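Local coordinates for protein S-adenosylmethionine-dependent methyltransferase (Clostridium acetobutylicum, PDB 1Y8C) that probably transfers methyl groups from S-adenosylmethionine to a substrate not yet identified, at residues K22-I27 / T52-P57; E74-F79 / P86-Q91; N154-Y159 / F165-N170; Y203-I208 / L220-C225. One frame throughout, in Å; residues are numbered along the deposited sequence.

Contact 1 of 4, residues K22-I27 / T52-P57; sequences KWSDFI and TENLCP
Ser24 and Asn54 meet where helix 20-32 passes the short helix 52-55, and one side-chain hydrogen bond joins them. The amide nitrogen ND2 of Asn54 donates to OG of Ser24 at 2.9 Å. The bond is close to straight, 170° at the hydrogen, and the hydroxyl oxygen lies in the plane of the amide, so the N-H points directly at its acceptor. Behind this bond the two side chains press together at their bases, with CB of Ser24 3.4 Å from CB of Asn54. Next to the polar pair is a small apolar patch made by Leu55, whose two methyl branches divide the work. CD2 lies against the serine, 3.8 Å from Ser24 O and 4.1 Å from Ser24 CB, while CD1 reaches CD1 of Ile27 at 4.0 Å, the two side chains crossing at about a right angle.

The serine is positioned from within its own helix. Its OG lies between the backbone N and the carbonyl carbon (chi1 48°), which turns it back toward the preceding turn, where its one proton can go to the carbonyl oxygen of Tyr20 or Lys21, or be shared between them. A hydroxyl tied into its own helix in this way presents a fixed acceptor to the asparagine, and this buried oxygen is well satisfied.

Both segments pack on the central sheet of the Rossmann-like methyltransferase fold. Leu55 also touches Ile28 and rests on Tyr41 of strand 40-44, and Ile27 packs on Ile139 of strand 136-143, which places the helix pair over the middle of that sheet.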
# COMPACT_ATOMS: atom_id res chain seq x y z
N LYS A 22 8.71 -7.72 8.25
CA LYS A 22 9.78 -6.77 8.05
C LYS A 22 9.23 -5.34 8.01
O LYS A 22 9.69 -4.47 8.75
CB LYS A 22 10.54 -7.05 6.76
CG LYS A 22 11.55 -5.96 6.45
CD LYS A 22 12.14 -6.11 5.06
CE LYS A 22 13.07 -4.94 4.77
NZ LYS A 22 13.61 -4.98 3.38
N TRP A 23 8.25 -5.11 7.14
CA TRP A 23 7.66 -3.78 7.02
C TRP A 23 7.02 -3.33 8.32
O TRP A 23 7.28 -2.22 8.80
CB TRP A 23 6.64 -3.75 5.88
CG TRP A 23 7.22 -3.91 4.50
CD1 TRP A 23 8.48 -4.35 4.19
CD2 TRP A 23 6.55 -3.70 3.25
NE1 TRP A 23 8.63 -4.42 2.82
CE2 TRP A 23 7.46 -4.03 2.22
CE3 TRP A 23 5.26 -3.26 2.90
CZ2 TRP A 23 7.12 -3.94 0.86
CZ3 TRP A 23 4.93 -3.16 1.55
CH2 TRP A 23 5.86 -3.50 0.55
N SER A 24 6.17 -4.17 8.91
CA SER A 24 5.53 -3.78 10.15
C SER A 24 6.58 -3.43 11.21
O SER A 24 6.46 -2.40 11.87
CB SER A 24 4.56 -4.87 10.65
OG SER A 24 5.14 -6.15 10.62
N ASP A 25 7.61 -4.26 11.36
CA ASP A 25 8.65 -3.97 12.36
C ASP A 25 9.32 -2.65 12.04
O ASP A 25 9.55 -1.83 12.93
CB ASP A 25 9.70 -5.08 12.39
CG ASP A 25 9.13 -6.40 12.87
OD1 ASP A 25 7.90 -6.45 13.18
OD2 ASP A 25 9.90 -7.39 12.94
N PHE A 26 9.66 -2.44 10.77
CA PHE A 26 10.30 -1.20 10.38
C PHE A 26 9.40 -0.03 10.78
O PHE A 26 9.88 0.99 11.28
CB PHE A 26 10.52 -1.13 8.87
CG PHE A 26 11.09 0.20 8.41
CD1 PHE A 26 12.43 0.50 8.59
CD2 PHE A 26 10.27 1.14 7.79
CE1 PHE A 26 12.96 1.72 8.17
CE2 PHE A 26 10.79 2.37 7.37
CZ PHE A 26 12.14 2.66 7.55
N ILE A 27 8.09 -0.18 10.55
CA ILE A 27 7.17 0.89 10.87
C ILE A 27 7.10 1.14 12.37
O ILE A 27 7.13 2.29 12.81
CB ILE A 27 5.76 0.60 10.36
CG1 ILE A 27 5.79 0.43 8.84
CG2 ILE A 27 4.83 1.75 10.71
CD1 ILE A 27 4.54 -0.20 8.27
N THR A 52 -2.24 -4.90 8.39
CA THR A 52 -3.03 -4.43 9.51
C THR A 52 -2.94 -5.37 10.71
O THR A 52 -2.83 -4.91 11.86
CB THR A 52 -4.51 -4.30 9.11
OG1 THR A 52 -4.60 -3.84 7.75
CG2 THR A 52 -5.22 -3.30 10.01
N GLU A 53 -2.99 -6.67 10.46
CA GLU A 53 -2.93 -7.66 11.53
C GLU A 53 -1.61 -7.59 12.30
O GLU A 53 -1.52 -8.08 13.42
CB GLU A 53 -3.13 -9.07 10.98
CG GLU A 53 -2.03 -9.52 10.05
CD GLU A 53 -2.20 -10.94 9.56
OE1 GLU A 53 -1.52 -11.30 8.57
OE2 GLU A 53 -2.98 -11.71 10.17
N ASN A 54 -0.58 -7.00 11.71
CA ASN A 54 0.70 -6.89 12.40
C ASN A 54 0.78 -5.65 13.28
O ASN A 54 1.35 -5.70 14.37
CB ASN A 54 1.84 -6.86 11.38
CG ASN A 54 2.11 -8.22 10.77
OD1 ASN A 54 1.24 -9.08 10.75
ND2 ASN A 54 3.33 -8.41 10.26
N LEU A 55 0.22 -4.53 12.81
CA LEU A 55 0.27 -3.26 13.53
C LEU A 55 -0.93 -3.01 14.44
O LEU A 55 -0.81 -2.35 15.47
CB LEU A 55 0.37 -2.12 12.52
CG LEU A 55 1.58 -2.13 11.59
CD1 LEU A 55 1.31 -1.26 10.38
CD2 LEU A 55 2.80 -1.64 12.35
N CYS A 56 -2.08 -3.54 14.05
CA CYS A 56 -3.30 -3.38 14.83
C CYS A 56 -3.15 -3.74 16.32
O CYS A 56 -3.62 -3.00 17.19
CB CYS A 56 -4.42 -4.21 14.21
SG CYS A 56 -5.85 -4.36 15.27
N PRO A 57 -2.50 -4.88 16.64
CA PRO A 57 -2.32 -5.27 18.04
C PRO A 57 -1.44 -4.35 18.87
O PRO A 57 -1.41 -4.43 20.10
CB PRO A 57 -1.75 -6.68 17.94
CG PRO A 57 -1.03 -6.65 16.64
CD PRO A 57 -2.00 -5.93 15.74

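Contact 2 of 4, residues E74-F79 / P86-Q91; sequences EAENKF and PRLACQ
Phe79 carries helix 69-81 onto the edge strand 87-89, and its side chain can be followed outward atom by atom. CB comes first to the proline ring, 3.9 Å from CD of Pro86. With CG of the phenylalanine anti to the carbonyl carbon (chi1 -61°), the ring is directed at the start of the strand. CG of Phe79 is 3.7 Å from CG of Pro86, and the next ring atom, CD1, closes on the same proline carbon at 3.3 Å. The closest approach is thus CG of Pro86, coming obliquely onto the CD1-CE1 bond of the ring. At CE1 the neighbour changes: this atom also meets CD2 of Leu88 at 3.8 Å, and that methyl arrives at the ring edge, near its plane. CZ, at the tip, packs against CB of Thr52 in helix 52-55.

This is the return half of a beta-alpha-beta unit, in which strand 61-65, helix 69-81 and strand 87-89 follow one another and the two strands lie parallel and adjacent in the sheet. Arg87 and Ala89 bond through their backbones to strand 61-65, while Leu88 between them faces the helix.

The other leucine branch works one helical turn back. CD1 of Leu88 lies 3.6 Å from CB of Glu76, and the extended glutamate chain then passes this one methyl, its CG, CD and OE2 all staying within about 4 Å. The Phe79 side chain also touches Leu84 in the connecting loop.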
# COMPACT_ATOMS: atom_id res chain seq x y z
N GLU A 74 -12.74 -10.12 3.68
CA GLU A 74 -11.67 -11.05 3.99
C GLU A 74 -10.95 -10.60 5.24
O GLU A 74 -10.82 -11.35 6.21
CB GLU A 74 -10.67 -11.16 2.84
CG GLU A 74 -11.12 -12.06 1.72
CD GLU A 74 -11.32 -13.50 2.17
OE1 GLU A 74 -12.30 -13.77 2.90
OE2 GLU A 74 -10.48 -14.35 1.82
N ALA A 75 -10.47 -9.36 5.22
CA ALA A 75 -9.75 -8.82 6.36
C ALA A 75 -10.58 -8.97 7.63
O ALA A 75 -10.06 -9.33 8.68
CB ALA A 75 -9.41 -7.36 6.11
N GLU A 76 -11.88 -8.69 7.53
CA GLU A 76 -12.76 -8.81 8.69
C GLU A 76 -12.75 -10.22 9.26
O GLU A 76 -12.68 -10.41 10.48
CB GLU A 76 -14.19 -8.43 8.31
CG GLU A 76 -15.16 -8.51 9.48
CD GLU A 76 -16.50 -7.89 9.15
OE1 GLU A 76 -17.23 -8.45 8.30
OE2 GLU A 76 -16.82 -6.83 9.75
N ASN A 77 -12.81 -11.23 8.39
CA ASN A 77 -12.79 -12.60 8.87
C ASN A 77 -11.46 -12.89 9.55
O ASN A 77 -11.41 -13.56 10.59
CB ASN A 77 -13.02 -13.56 7.71
CG ASN A 77 -14.34 -13.31 7.03
OD1 ASN A 77 -15.37 -13.17 7.69
ND2 ASN A 77 -14.32 -13.26 5.70
N LYS A 78 -10.39 -12.38 8.96
CA LYS A 78 -9.06 -12.55 9.51
C LYS A 78 -8.99 -11.88 10.88
O LYS A 78 -8.66 -12.51 11.87
CB LYS A 78 -8.04 -11.94 8.56
CG LYS A 78 -6.61 -11.93 9.08
CD LYS A 78 -5.66 -11.40 8.01
CE LYS A 78 -5.75 -12.22 6.74
NZ LYS A 78 -4.84 -11.67 5.73
N PHE A 79 -9.31 -10.59 10.92
CA PHE A 79 -9.27 -9.88 12.19
C PHE A 79 -10.06 -10.62 13.27
O PHE A 79 -9.59 -10.78 14.39
CB PHE A 79 -9.83 -8.47 12.01
CG PHE A 79 -9.05 -7.64 11.03
CD1 PHE A 79 -9.66 -6.59 10.35
CD2 PHE A 79 -7.69 -7.88 10.82
CE1 PHE A 79 -8.94 -5.79 9.47
CE2 PHE A 79 -6.96 -7.09 9.94
CZ PHE A 79 -7.58 -6.05 9.27
N PRO A 86 -10.83 -4.13 14.70
CA PRO A 86 -10.62 -2.79 14.15
C PRO A 86 -11.87 -2.30 13.39
O PRO A 86 -12.60 -3.11 12.80
CB PRO A 86 -9.41 -2.98 13.23
CG PRO A 86 -9.56 -4.39 12.77
CD PRO A 86 -9.95 -5.11 14.04
N ARG A 87 -12.12 -1.00 13.40
CA ARG A 87 -13.28 -0.45 12.70
C ARG A 87 -13.02 -0.45 11.20
O ARG A 87 -11.97 0.02 10.76
CB ARG A 87 -13.56 0.99 13.13
CG ARG A 87 -13.76 1.21 14.62
CD ARG A 87 -14.93 0.40 15.17
NE ARG A 87 -15.39 0.95 16.44
CZ ARG A 87 -16.36 1.86 16.55
NH1 ARG A 87 -16.97 2.32 15.47
NH2 ARG A 87 -16.70 2.31 17.75
N LEU A 88 -13.96 -0.97 10.42
CA LEU A 88 -13.77 -1.01 8.97
C LEU A 88 -14.63 0.01 8.22
O LEU A 88 -15.68 0.45 8.70
CB LEU A 88 -14.07 -2.43 8.48
CG LEU A 88 -13.33 -3.58 9.18
CD1 LEU A 88 -13.79 -4.91 8.62
CD2 LEU A 88 -11.83 -3.43 9.00
N ALA A 89 -14.19 0.40 7.03
CA ALA A 89 -14.95 1.35 6.22
C ALA A 89 -14.53 1.27 4.76
O ALA A 89 -13.35 1.34 4.44
CB ALA A 89 -14.79 2.77 6.76
N CYS A 90 -15.52 1.13 3.88
CA CYS A 90 -15.27 1.05 2.45
C CYS A 90 -15.35 2.46 1.89
O CYS A 90 -16.43 3.05 1.84
CB CYS A 90 -16.32 0.16 1.79
SG CYS A 90 -15.88 -0.38 0.12
N GLN A 91 -14.21 3.01 1.49
CA GLN A 91 -14.16 4.37 0.94
C GLN A 91 -13.00 4.54 -0.00
O GLN A 91 -12.03 3.77 0.03
CB GLN A 91 -13.99 5.39 2.06
CG GLN A 91 -15.16 5.50 2.98
CD GLN A 91 -14.93 6.48 4.10
OE1 GLN A 91 -14.01 7.29 4.05
NE2 GLN A 91 -15.77 6.42 5.11

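Contact 3 of 4, residues N154-Y159 / F165-N170; sequences NNDFNY and FYYWEN
Tyr159 and Tyr166 are the tightly packed part of a beta hairpin, strands 157-161 and 164-173 running antiparallel with the axes of their short segments approaching to 4.8 Å. They are a hydrogen-bonded pair (Tyr159 N to Tyr166 O 3.0 Å, Tyr166 N to Tyr159 O 3.1 Å), as are Phe157 and Trp168 (Phe157 N to Trp168 O and Trp168 N to Phe157 O, each 2.8 Å). Because CG of Tyr166 sits between its backbone N and carbonyl carbon (chi1 81°), its ring folds across to the neighbouring strand and receives CB of Tyr159 over one face, a CH-pi contact 3.4 Å from the ring centroid. The rings are nearly parallel, 8° between planes, but barely overlap. Leu13 of helix 3-15 touches both tyrosines, and Phe183 meets the ring of Tyr166.

The opposite face, with Asn158 and Tyr167, is more loosely built. The asparagine amide lies almost parallel to the tyrosine ring, its OD1 3.5 Å from CD1 of Tyr167, and Asp156 touches the same ring near its hydroxyl. The chemistry implies that main-chain bonding sets the register, while aromatic packing secures the helix-facing side and on the more exposed face polar side chains lie against the Tyr167 ring.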
# COMPACT_ATOMS: atom_id res chain seq x y z
N ASN A 154 7.25 -2.31 -20.99
CA ASN A 154 6.38 -3.10 -21.88
C ASN A 154 6.91 -4.54 -22.00
O ASN A 154 7.17 -5.01 -23.11
CB ASN A 154 6.34 -2.46 -23.27
CG ASN A 154 5.88 -1.01 -23.25
OD1 ASN A 154 4.69 -0.72 -23.16
ND2 ASN A 154 6.84 -0.10 -23.34
N ASN A 155 7.07 -5.23 -20.88
CA ASN A 155 7.57 -6.61 -20.88
C ASN A 155 6.49 -7.63 -20.54
O ASN A 155 6.00 -7.67 -19.41
CB ASN A 155 8.72 -6.76 -19.87
CG ASN A 155 9.96 -5.96 -20.24
OD1 ASN A 155 10.51 -6.12 -21.34
ND2 ASN A 155 10.43 -5.12 -19.32
N ASP A 156 6.12 -8.47 -21.50
CA ASP A 156 5.13 -9.51 -21.24
C ASP A 156 5.90 -10.70 -20.64
O ASP A 156 7.02 -10.98 -21.04
CB ASP A 156 4.41 -9.88 -22.56
CG ASP A 156 5.32 -10.54 -23.59
OD1 ASP A 156 6.48 -10.08 -23.78
OD2 ASP A 156 4.86 -11.53 -24.22
N PHE A 157 5.30 -11.40 -19.68
CA PHE A 157 5.98 -12.52 -19.03
C PHE A 157 5.04 -13.67 -18.66
O PHE A 157 3.90 -13.45 -18.26
CB PHE A 157 6.69 -12.00 -17.77
CG PHE A 157 7.50 -13.03 -17.04
CD1 PHE A 157 8.68 -13.53 -17.59
CD2 PHE A 157 7.09 -13.51 -15.80
CE1 PHE A 157 9.43 -14.48 -16.91
CE2 PHE A 157 7.84 -14.47 -15.11
CZ PHE A 157 9.01 -14.96 -15.67
N ASN A 158 5.55 -14.90 -18.79
CA ASN A 158 4.78 -16.10 -18.46
C ASN A 158 5.44 -16.81 -17.28
O ASN A 158 6.66 -16.97 -17.24
CB ASN A 158 4.73 -17.04 -19.66
CG ASN A 158 3.73 -16.60 -20.70
OD1 ASN A 158 2.53 -16.87 -20.59
ND2 ASN A 158 4.22 -15.91 -21.72
N TYR A 159 4.62 -17.25 -16.33
CA TYR A 159 5.09 -17.95 -15.14
C TYR A 159 4.33 -19.25 -15.06
O TYR A 159 3.13 -19.28 -15.33
CB TYR A 159 4.79 -17.12 -13.89
CG TYR A 159 5.19 -17.76 -12.58
CD1 TYR A 159 6.47 -17.57 -12.06
CD2 TYR A 159 4.29 -18.55 -11.85
CE1 TYR A 159 6.85 -18.15 -10.84
CE2 TYR A 159 4.65 -19.14 -10.63
CZ TYR A 159 5.94 -18.94 -10.14
OH TYR A 159 6.32 -19.52 -8.95
N PHE A 165 -0.42 -20.57 -12.49
CA PHE A 165 0.02 -20.20 -13.83
C PHE A 165 -0.49 -18.78 -14.12
O PHE A 165 -1.65 -18.47 -13.84
CB PHE A 165 -0.56 -21.17 -14.86
CG PHE A 165 -0.20 -20.83 -16.27
CD1 PHE A 165 0.89 -21.43 -16.88
CD2 PHE A 165 -0.89 -19.83 -16.95
CE1 PHE A 165 1.30 -21.03 -18.16
CE2 PHE A 165 -0.50 -19.41 -18.22
CZ PHE A 165 0.60 -20.02 -18.82
N TYR A 166 0.37 -17.93 -14.69
CA TYR A 166 -0.06 -16.58 -15.01
C TYR A 166 0.68 -15.94 -16.18
O TYR A 166 1.85 -16.21 -16.41
CB TYR A 166 0.06 -15.68 -13.75
CG TYR A 166 1.43 -15.12 -13.43
CD1 TYR A 166 2.06 -14.20 -14.28
CD2 TYR A 166 2.10 -15.47 -12.24
CE1 TYR A 166 3.30 -13.65 -13.97
CE2 TYR A 166 3.35 -14.92 -11.92
CZ TYR A 166 3.95 -14.01 -12.80
OH TYR A 166 5.18 -13.44 -12.52
N TYR A 167 -0.04 -15.10 -16.93
CA TYR A 167 0.53 -14.38 -18.05
C TYR A 167 0.35 -12.91 -17.70
O TYR A 167 -0.77 -12.45 -17.47
CB TYR A 167 -0.21 -14.71 -19.34
CG TYR A 167 0.17 -13.84 -20.51
CD1 TYR A 167 1.51 -13.56 -20.79
CD2 TYR A 167 -0.79 -13.30 -21.34
CE1 TYR A 167 1.87 -12.77 -21.87
CE2 TYR A 167 -0.44 -12.51 -22.43
CZ TYR A 167 0.90 -12.25 -22.69
OH TYR A 167 1.24 -11.47 -23.77
N TRP A 168 1.46 -12.18 -17.65
CA TRP A 168 1.44 -10.77 -17.27
C TRP A 168 1.94 -9.88 -18.40
O TRP A 168 3.08 -10.00 -18.83
CB TRP A 168 2.29 -10.63 -16.00
CG TRP A 168 2.54 -9.23 -15.50
CD1 TRP A 168 2.05 -8.07 -16.04
CD2 TRP A 168 3.37 -8.84 -14.40
NE1 TRP A 168 2.52 -6.99 -15.34
CE2 TRP A 168 3.32 -7.43 -14.33
CE3 TRP A 168 4.13 -9.55 -13.46
CZ2 TRP A 168 4.04 -6.71 -13.35
CZ3 TRP A 168 4.84 -8.83 -12.49
CH2 TRP A 168 4.78 -7.43 -12.44
N GLU A 169 1.09 -8.99 -18.90
CA GLU A 169 1.50 -8.09 -19.97
C GLU A 169 1.54 -6.64 -19.47
O GLU A 169 0.58 -6.15 -18.88
CB GLU A 169 0.53 -8.18 -21.15
CG GLU A 169 1.20 -8.04 -22.51
CD GLU A 169 0.31 -7.40 -23.57
OE1 GLU A 169 -0.82 -7.88 -23.77
OE2 GLU A 169 0.76 -6.42 -24.20
N ASN A 170 2.67 -5.97 -19.70
CA ASN A 170 2.84 -4.59 -19.27
C ASN A 170 2.81 -3.64 -20.44
O ASN A 170 3.42 -3.89 -21.48
CB ASN A 170 4.16 -4.42 -18.52
CG ASN A 170 4.06 -4.81 -17.06
OD1 ASN A 170 4.95 -5.48 -16.52
ND2 ASN A 170 2.99 -4.39 -16.40

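Contact 4 of 4, residues Y203-I208 / L220-C225; sequences YKEEDI and LDKVDC. With SO4 (sulfate ion), chain B.
Glu205 and Lys222 meet through a single salt bridge between the first turn of helix 205-214 and the edge strand 217-224. NZ of Lys222 donates to OE1 of Glu205 at 3.0 Å, approaching from above the carboxylate plane, 38° out of it. The lysine runs extended from the strand and then bends at chi3 (64°), which also brings CE of Lys222 within 3.4 Å of Glu205 OE1. Glu209 forms a long, weak ion pair with the same amine.

Helix 205-214 leads through a short turn into strand 217-224, the outermost strand at this end of the mixed sheet, so the bridge ties a helix to the strand that follows it. Just before Lys222 the strand carries a classic beta bulge, Leu220 and Asp221 both facing Leu241.

A sulfate, probably from the crystallisation liquor, accepts the backbone N-H of Glu206 through its O2 at 3.0 Å; first-turn N-H groups point out of the helix's N-terminal end and lack an acceptor within it. Lys204 CB packs 3.2 Å from sulfate O4, whereas Glu205 OE2, 3.4 Å from sulfate O1, is an approach of two anions and probably unfavourable; the bridge from Lys222 to the other carboxylate oxygen may offset it.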
# COMPACT_ATOMS: atom_id res chain seq x y z
N TYR A 203 5.26 8.34 -10.66
CA TYR A 203 5.53 9.66 -10.10
C TYR A 203 7.01 9.83 -9.76
O TYR A 203 7.65 8.92 -9.23
CB TYR A 203 4.71 9.87 -8.82
CG TYR A 203 3.24 10.10 -9.05
CD1 TYR A 203 2.28 9.20 -8.58
CD2 TYR A 203 2.79 11.25 -9.70
CE1 TYR A 203 0.92 9.44 -8.75
CE2 TYR A 203 1.44 11.51 -9.87
CZ TYR A 203 0.51 10.60 -9.40
OH TYR A 203 -0.83 10.85 -9.57
N LYS A 204 7.54 11.01 -10.05
CA LYS A 204 8.94 11.31 -9.74
C LYS A 204 9.02 11.84 -8.32
O LYS A 204 8.13 12.56 -7.88
CB LYS A 204 9.50 12.34 -10.73
CG LYS A 204 9.59 11.82 -12.15
CD LYS A 204 10.33 12.78 -13.05
CE LYS A 204 10.59 12.17 -14.42
NZ LYS A 204 11.36 13.12 -15.28
N GLU A 205 10.08 11.49 -7.61
CA GLU A 205 10.25 11.94 -6.23
C GLU A 205 10.08 13.45 -6.10
O GLU A 205 9.61 13.96 -5.09
CB GLU A 205 11.62 11.54 -5.73
CG GLU A 205 11.81 10.06 -5.74
CD GLU A 205 13.24 9.67 -5.46
OE1 GLU A 205 13.67 9.81 -4.29
OE2 GLU A 205 13.92 9.23 -6.41
N GLU A 206 10.48 14.15 -7.15
CA GLU A 206 10.38 15.60 -7.19
C GLU A 206 8.90 15.99 -7.15
O GLU A 206 8.52 16.92 -6.44
CB GLU A 206 11.03 16.12 -8.46
CG GLU A 206 11.19 17.61 -8.54
CD GLU A 206 11.69 18.07 -9.90
OE1 GLU A 206 11.96 19.28 -10.05
OE2 GLU A 206 11.81 17.22 -10.82
N ASP A 207 8.09 15.27 -7.91
CA ASP A 207 6.65 15.53 -7.97
C ASP A 207 5.96 15.16 -6.66
O ASP A 207 5.04 15.85 -6.22
CB ASP A 207 6.01 14.71 -9.09
CG ASP A 207 6.51 15.11 -10.46
OD1 ASP A 207 6.42 14.26 -11.38
OD2 ASP A 207 6.98 16.26 -10.61
N ILE A 208 6.38 14.05 -6.07
CA ILE A 208 5.79 13.62 -4.82
C ILE A 208 6.10 14.64 -3.74
O ILE A 208 5.22 15.05 -2.98
CB ILE A 208 6.34 12.25 -4.40
CG1 ILE A 208 5.83 11.17 -5.36
CG2 ILE A 208 5.92 11.95 -2.96
CD1 ILE A 208 4.34 10.92 -5.29
N LEU A 220 9.99 13.42 6.91
CA LEU A 220 10.82 13.07 8.05
C LEU A 220 11.89 12.08 7.63
O LEU A 220 12.90 11.89 8.31
CB LEU A 220 9.95 12.45 9.16
CG LEU A 220 9.81 13.26 10.45
CD1 LEU A 220 9.36 14.68 10.15
CD2 LEU A 220 8.81 12.57 11.36
N ASP A 221 11.68 11.44 6.49
CA ASP A 221 12.65 10.49 5.99
C ASP A 221 12.16 9.88 4.70
O ASP A 221 10.96 9.71 4.50
CB ASP A 221 12.91 9.39 7.03
CG ASP A 221 14.37 8.93 7.03
OD1 ASP A 221 14.99 8.88 5.95
OD2 ASP A 221 14.88 8.61 8.13
N LYS A 222 13.11 9.58 3.83
CA LYS A 222 12.86 8.98 2.53
C LYS A 222 13.88 7.86 2.35
O LYS A 222 15.04 8.12 2.01
CB LYS A 222 13.02 10.02 1.42
CG LYS A 222 12.72 9.46 0.05
CD LYS A 222 12.70 10.52 -1.04
CE LYS A 222 14.06 11.18 -1.23
NZ LYS A 222 14.08 12.08 -2.43
N VAL A 223 13.45 6.62 2.58
CA VAL A 223 14.34 5.48 2.47
C VAL A 223 13.99 4.48 1.36
O VAL A 223 13.00 4.63 0.64
CB VAL A 223 14.40 4.70 3.78
CG1 VAL A 223 14.77 5.64 4.91
CG2 VAL A 223 13.05 4.02 4.04
N ASP A 224 14.82 3.44 1.26
CA ASP A 224 14.64 2.40 0.27
C ASP A 224 13.90 1.20 0.84
O ASP A 224 14.36 0.54 1.76
CB ASP A 224 16.00 1.93 -0.26
CG ASP A 224 15.88 1.00 -1.45
OD1 ASP A 224 15.11 0.02 -1.38
OD2 ASP A 224 16.59 1.24 -2.46
N CYS A 225 12.74 0.94 0.26
CA CYS A 225 11.90 -0.18 0.65
C CYS A 225 11.97 -0.63 2.11
O CYS A 225 12.55 -1.66 2.43
CB CYS A 225 12.20 -1.36 -0.25
SG CYS A 225 11.01 -2.69 -0.12
S SO4 B . 13.46 12.34 -9.77
O1 SO4 B . 14.35 11.65 -8.81
O2 SO4 B . 12.72 13.41 -9.07
O3 SO4 B . 14.27 12.94 -10.86
O4 SO4 B . 12.51 11.37 -10.35

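In the fold
Contacts 1 and 2 touch: their centres are 16 Å apart, and Thr52 CB lies 3.5 Å from Phe79 CZ, while Lys78 CD approaches Glu53 OE2 at 3.5 Å. Contact 1 also touches contact 4 through helix 20-32, where Phe26 CZ meets Val223 CG2 at 3.9 Å. Contacts 2 and 4 reach opposite edges of the same mixed sheet, with centres 29 Å apart. Contact 3 belongs to the separate antiparallel sheet, about 14 Å at nearest atoms from contacts 1 and 4. The sulfate lies beside contact 4. In this fold the cofactor is expected near the C-terminal ends of the parallel strands, where the loop after strand 40-44 leads into contact 1.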